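Local coordinates for protein esterase D (Cellvibrio japonicus, PDB 2W87) that binds glucuronic acid through a calcium-containing carbohydrate-binding module and, as a whole enzyme, probably hydrolyses feruloyl esters in plant cell walls, at residues Leu55-Ala60 / Tyr81-Pro86. Residues are numbered along the deposited sequence; the frame is centred on the assembly and turned at random.
Sequences LTIRYA and YTVSLP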
loop_
_atom_site.group_PDB
_atom_site.type_symbol
_atom_site.label_atom_id
_atom_site.label_comp_id
_atom_site.label_asym_id
_atom_site.label_seq_id
_atom_site.Cartn_x
_atom_site.Cartn_y
_atom_site.Cartn_z
ATOM N N LEU A 55 2.549 -5.704 -7.629
ATOM C CA LEU A 55 2.185 -4.534 -6.847
ATOM C C LEU A 55 3.470 -3.806 -6.529
ATOM O O LEU A 55 4.423 -4.437 -6.078
ATOM C CB LEU A 55 1.506 -4.928 -5.532
ATOM C CG LEU A 55 0.236 -5.733 -5.618
ATOM C CD1 LEU A 55 -0.476 -5.740 -4.278
ATOM C CD2 LEU A 55 -0.685 -5.184 -6.654
ATOM N N THR A 56 3.496 -2.494 -6.765
ATOM C CA THR A 56 4.639 -1.683 -6.438
ATOM C C THR A 56 4.180 -0.606 -5.461
ATOM O O THR A 56 3.295 0.192 -5.768
ATOM C CB THR A 56 5.264 -1.095 -7.719
ATOM O OG1 THR A 56 5.743 -2.171 -8.549
ATOM C CG2 THR A 56 6.418 -0.169 -7.390
ATOM N N ILE A 57 4.767 -0.629 -4.268
ATOM C CA ILE A 57 4.442 0.314 -3.202
ATOM C C ILE A 57 5.551 1.325 -3.070
ATOM O O ILE A 57 6.700 0.946 -2.835
ATOM C CB ILE A 57 4.316 -0.453 -1.865
ATOM C CG1 ILE A 57 3.181 -1.474 -1.951
ATOM C CG2 ILE A 57 4.112 0.509 -0.680
ATOM C CD1 ILE A 57 3.161 -2.417 -0.759
ATOM N N ARG A 58 5.231 2.601 -3.246
ATOM C CA ARG A 58 6.218 3.667 -3.102
ATOM C C ARG A 58 6.102 4.255 -1.694
ATOM O O ARG A 58 5.003 4.581 -1.235
ATOM C CB ARG A 58 5.996 4.746 -4.154
ATOM C CG ARG A 58 7.134 5.734 -4.239
ATOM C CD ARG A 58 7.068 6.540 -5.506
ATOM N NE ARG A 58 8.244 7.402 -5.675
ATOM C CZ ARG A 58 8.298 8.677 -5.320
ATOM N NH1 ARG A 58 7.246 9.280 -4.778
ATOM N NH2 ARG A 58 9.421 9.355 -5.514
ATOM N N TYR A 59 7.227 4.380 -1.007
ATOM C CA TYR A 59 7.191 4.687 0.425
ATOM C C TYR A 59 8.434 5.447 0.874
ATOM O O TYR A 59 9.469 5.427 0.200
ATOM C CB TYR A 59 7.050 3.414 1.251
ATOM C CG TYR A 59 8.294 2.578 1.267
ATOM C CD1 TYR A 59 9.214 2.666 2.323
ATOM C CD2 TYR A 59 8.598 1.741 0.212
ATOM C CE1 TYR A 59 10.398 1.912 2.307
ATOM C CE2 TYR A 59 9.780 0.979 0.202
ATOM C CZ TYR A 59 10.659 1.071 1.261
ATOM O OH TYR A 59 11.845 0.331 1.240
ATOM N N ALA A 60 8.324 6.087 2.036
ATOM C CA ALA A 60 9.453 6.744 2.690
ATOM C C ALA A 60 9.502 6.254 4.119
ATOM O O ALA A 60 8.481 6.189 4.766
ATOM C CB ALA A 60 9.282 8.251 2.670
ATOM N N TYR A 81 0.534 -11.951 2.520
ATOM C CA TYR A 81 1.860 -11.720 1.984
ATOM C C TYR A 81 2.644 -10.855 2.931
ATOM O O TYR A 81 2.066 -10.172 3.794
ATOM C CB TYR A 81 1.763 -10.984 0.648
ATOM C CG TYR A 81 1.057 -11.747 -0.452
ATOM C CD1 TYR A 81 1.783 -12.502 -1.354
ATOM C CD2 TYR A 81 -0.321 -11.674 -0.609
ATOM C CE1 TYR A 81 1.155 -13.191 -2.367
ATOM C CE2 TYR A 81 -0.951 -12.377 -1.597
ATOM C CZ TYR A 81 -0.201 -13.118 -2.482
ATOM O OH TYR A 81 -0.831 -13.818 -3.487
ATOM N N THR A 82 3.959 -10.844 2.750
ATOM C CA THR A 82 4.835 -10.031 3.577
ATOM C C THR A 82 5.503 -8.998 2.681
ATOM O O THR A 82 5.914 -9.347 1.585
ATOM C CB THR A 82 5.887 -10.909 4.277
ATOM O OG1 THR A 82 6.661 -11.614 3.294
ATOM C CG2 THR A 82 5.200 -11.915 5.207
ATOM N N VAL A 83 5.596 -7.734 3.129
ATOM C CA VAL A 83 6.233 -6.674 2.354
ATOM C C VAL A 83 7.350 -6.090 3.199
ATOM O O VAL A 83 7.111 -5.630 4.299
ATOM C CB VAL A 83 5.235 -5.551 1.970
ATOM C CG1 VAL A 83 5.902 -4.486 1.138
ATOM C CG2 VAL A 83 4.045 -6.126 1.200
ATOM N N SER A 84 8.570 -6.156 2.687
ATOM C CA SER A 84 9.737 -5.639 3.405
ATOM C C SER A 84 9.871 -4.163 3.122
ATOM O O SER A 84 9.911 -3.766 1.952
ATOM C CB SER A 84 10.997 -6.343 2.927
ATOM O OG SER A 84 10.909 -7.734 3.157
ATOM N N LEU A 85 10.006 -3.371 4.177
ATOM C CA LEU A 85 10.021 -1.914 4.083
ATOM C C LEU A 85 11.172 -1.338 4.934
ATOM O O LEU A 85 10.968 -0.772 6.002
ATOM C CB LEU A 85 8.660 -1.384 4.524
ATOM C CG LEU A 85 7.471 -1.804 3.633
ATOM C CD1 LEU A 85 6.109 -1.433 4.287
ATOM C CD2 LEU A 85 7.561 -1.190 2.251
ATOM N N PRO A 86 12.398 -1.460 4.431
ATOM C CA PRO A 86 13.572 -0.943 5.116
ATOM C C PRO A 86 13.628 0.567 5.157
ATOM O O PRO A 86 12.864 1.250 4.492
ATOM C CB PRO A 86 14.751 -1.544 4.309
ATOM C CG PRO A 86 14.173 -1.821 2.967
ATOM C CD PRO A 86 12.731 -2.135 3.167
HETATM O O HOH W 1 14.433 1.534 1.478
#
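Leu85 lays a methyl over the Tyr59 ring: CD2 sits 3.7 Å from the ring centroid and only 12° off its normal, a CH-pi contact. In Tyr59, CG lies between the backbone N and the carbonyl carbon (chi1 72°), with the ring directed toward the 81-86 segment. Its phenol end meets Pro86, whose side chain crosses it at about a right angle, with OH 3.3 Å from Pro86 CD. Pro86 O lies at the ring edge in the plane, 3.4 Å from Tyr59 CE1. A water hydrogen-bonded to Tyr59 OH at 2.9 Å donates a weak hydrogen bond to Pro86 O. Further along, Ile57 and Val83 meet tip to tip, Ile57 CD1 being 3.9 Å from Val83 CG1.

With no direct hydrogen bond between the segments, Ile57 and Val83 join the two opposed sheets of this beta-sandwich module strand to strand, while Tyr59 packs on the loop just after strand 80-83. Tyr59 also touches Ile123, and Val83 touches Leu71. The Leu85 side chain is about 5 Å from that of the glucuronate-binding Arg67. Dispersion and CH-pi contacts thus carry this buried contact, and its one polar link, through water, is at the phenol end.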